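Local coordinates for UPF0141 protein yjdB (Campylobacter jejuni subsp. jejuni HB93-13, PDB 4TN0) that probably transfers phosphoethanolamine to its acceptors through a zinc-binding periplasmic domain of the alkaline phosphatase type, an activity required for polymyxin resistance and motility, at residues A[21-26]-A[219-224]. Residues are numbered along the deposited sequence; the frame is centred on the assembly and turned at random.
Sequences VLVVGE and SSLFYL
Val21 to Gly25 runs beside Ser220 to Leu224 as a parallel pair, the axes of strands 21-24 and 219-224 lying 13° apart and 4.6 Å at closest approach. Five backbone hydrogen bonds form the ladder: from segment 21-26 the N and O of Val21 and Val23, and the N of Gly25 just beyond the strand, face the neighbour, which answers with Ser220 O, Phe222 N and O, and Leu224 N and O. The bond from Val21 N to Ser220 O is 2.8 Å long and virtually straight, whereas the last, Gly25 N to Leu224 O at 2.7 Å, reaches its acceptor with the donor tilted 25° from the carbonyl plane. These are central strands of the mixed sheet of the alkaline phosphatase-like fold: 18-24 is flanked on its other edge by 146-152, and 218-224 by antiparallel 252-259. Just past the strand, Glu26 OE2 binds zinc together with Asp226, His227 and the phosphorylated Thr65, which places the metal site at the C-terminal ends of these two parallel strands.

Val21, Val23, Leu221 and Tyr223 share one face, where helix 186-211 packs on Val23, Leu221 and Tyr223. Leu221 CD1 slants across to Val23 CG2, 3.5 Å away. Val23 CG1, anti to the backbone N (chi1 -179°), meets Tyr223 CD2 at 3.8 Å, and farther along the same ring Tyr223 CE2 lies 4.0 Å, obliquely, from Gly25 CA. Tyr223 OH and Tyr33 OH share a hydrogen bond. On the reverse face Leu22 and Phe222 extend side by side in the same direction; Leu22 CD1 approaches the ring edge near its plane, 3.7 Å from Phe222 CD2, and also touches Leu224 CD2 at 4.1 Å.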
loop_
_atom_site.group_PDB
_atom_site.type_symbol
_atom_site.label_atom_id
_atom_site.label_comp_id
_atom_site.label_asym_id
_atom_site.label_seq_id
_atom_site.Cartn_x
_atom_site.Cartn_y
_atom_site.Cartn_z
ATOM N N VAL A 21 -7.632 5.009 -5.681
ATOM C CA VAL A 21 -7.367 3.580 -5.524
ATOM C C VAL A 21 -6.172 3.434 -4.589
ATOM O O VAL A 21 -5.058 3.868 -4.909
ATOM C CB VAL A 21 -7.087 2.862 -6.883
ATOM C CG1 VAL A 21 -6.601 1.443 -6.646
ATOM C CG2 VAL A 21 -8.333 2.847 -7.790
ATOM N N LEU A 22 -6.436 2.883 -3.406
ATOM C CA LEU A 22 -5.403 2.663 -2.390
ATOM C C LEU A 22 -4.969 1.209 -2.432
ATOM O O LEU A 22 -5.760 0.308 -2.153
ATOM C CB LEU A 22 -5.927 3.000 -0.997
ATOM C CG LEU A 22 -4.995 2.805 0.189
ATOM C CD1 LEU A 22 -3.809 3.754 0.105
ATOM C CD2 LEU A 22 -5.761 3.021 1.475
ATOM N N VAL A 23 -3.727 0.952 -2.783
ATOM C CA VAL A 23 -3.308 -0.438 -2.798
ATOM C C VAL A 23 -2.414 -0.749 -1.599
ATOM O O VAL A 23 -1.301 -0.228 -1.492
ATOM C CB VAL A 23 -2.586 -0.806 -4.104
ATOM C CG1 VAL A 23 -2.192 -2.273 -4.074
ATOM C CG2 VAL A 23 -3.513 -0.567 -5.279
ATOM N N VAL A 24 -2.934 -1.581 -0.692
ATOM C CA VAL A 24 -2.172 -2.071 0.459
ATOM C C VAL A 24 -1.406 -3.347 0.098
ATOM O O VAL A 24 -1.980 -4.429 -0.092
ATOM C CB VAL A 24 -3.079 -2.351 1.675
ATOM C CG1 VAL A 24 -2.274 -2.948 2.838
ATOM C CG2 VAL A 24 -3.831 -1.090 2.086
ATOM N N GLY A 25 -0.094 -3.206 0.010
ATOM C CA GLY A 25 0.756 -4.318 -0.355
ATOM C C GLY A 25 1.073 -5.286 0.772
ATOM O O GLY A 25 0.425 -5.315 1.831
ATOM N N GLU A 26 2.058 -6.128 0.519
ATOM C CA GLU A 26 2.359 -7.190 1.454
ATOM C C GLU A 26 3.815 -7.614 1.279
ATOM O O GLU A 26 4.207 -8.054 0.191
ATOM C CB GLU A 26 1.400 -8.376 1.251
ATOM C CG GLU A 26 1.757 -9.607 2.085
ATOM C CD GLU A 26 1.592 -9.344 3.565
ATOM O OE1 GLU A 26 0.466 -9.506 4.093
ATOM O OE2 GLU A 26 2.589 -8.924 4.191
ATOM N N SER A 219 -8.444 10.881 -10.930
ATOM C CA SER A 219 -8.081 9.563 -10.417
ATOM C C SER A 219 -6.674 9.549 -9.845
ATOM O O SER A 219 -5.739 10.135 -10.405
ATOM C CB SER A 219 -8.199 8.509 -11.518
ATOM O OG SER A 219 -9.544 8.378 -11.955
ATOM N N SER A 220 -6.532 8.868 -8.716
ATOM C CA SER A 220 -5.221 8.667 -8.126
ATOM C C SER A 220 -5.009 7.221 -7.687
ATOM O O SER A 220 -5.953 6.538 -7.256
ATOM C CB SER A 220 -5.029 9.606 -6.943
ATOM O OG SER A 220 -5.135 10.950 -7.367
ATOM N N LEU A 221 -3.768 6.758 -7.830
ATOM C CA LEU A 221 -3.325 5.500 -7.244
ATOM C C LEU A 221 -2.291 5.755 -6.147
ATOM O O LEU A 221 -1.285 6.452 -6.365
ATOM C CB LEU A 221 -2.746 4.574 -8.310
ATOM C CG LEU A 221 -1.953 3.370 -7.783
ATOM C CD1 LEU A 221 -2.851 2.428 -7.006
ATOM C CD2 LEU A 221 -1.284 2.630 -8.937
ATOM N N PHE A 222 -2.548 5.207 -4.961
ATOM C CA PHE A 222 -1.535 5.198 -3.916
ATOM C C PHE A 222 -1.294 3.770 -3.460
ATOM O O PHE A 222 -2.238 3.059 -3.067
ATOM C CB PHE A 222 -1.916 6.082 -2.721
ATOM C CG PHE A 222 -0.783 6.279 -1.750
ATOM C CD1 PHE A 222 0.426 6.788 -2.185
ATOM C CD2 PHE A 222 -0.916 5.930 -0.421
ATOM C CE1 PHE A 222 1.486 6.943 -1.312
ATOM C CE2 PHE A 222 0.117 6.094 0.450
ATOM C CZ PHE A 222 1.330 6.605 0.009
ATOM N N TYR A 223 -0.029 3.351 -3.573
ATOM C CA TYR A 223 0.412 2.008 -3.189
ATOM C C TYR A 223 1.491 2.062 -2.112
ATOM O O TYR A 223 2.478 2.793 -2.254
ATOM C CB TYR A 223 0.944 1.245 -4.410
ATOM C CG TYR A 223 1.879 0.081 -4.087
ATOM C CD1 TYR A 223 3.255 0.215 -4.228
ATOM C CD2 TYR A 223 1.384 -1.153 -3.656
ATOM C CE1 TYR A 223 4.113 -0.830 -3.947
ATOM C CE2 TYR A 223 2.257 -2.215 -3.357
ATOM C CZ TYR A 223 3.617 -2.039 -3.515
ATOM O OH TYR A 223 4.505 -3.053 -3.233
ATOM N N LEU A 224 1.309 1.285 -1.048
ATOM C CA LEU A 224 2.381 1.097 -0.059
ATOM C C LEU A 224 2.335 -0.308 0.535
ATOM O O LEU A 224 1.284 -0.952 0.585
ATOM C CB LEU A 224 2.312 2.128 1.079
ATOM C CG LEU A 224 1.172 2.099 2.096
ATOM C CD1 LEU A 224 1.467 3.115 3.195
ATOM C CD2 LEU A 224 -0.195 2.366 1.470
#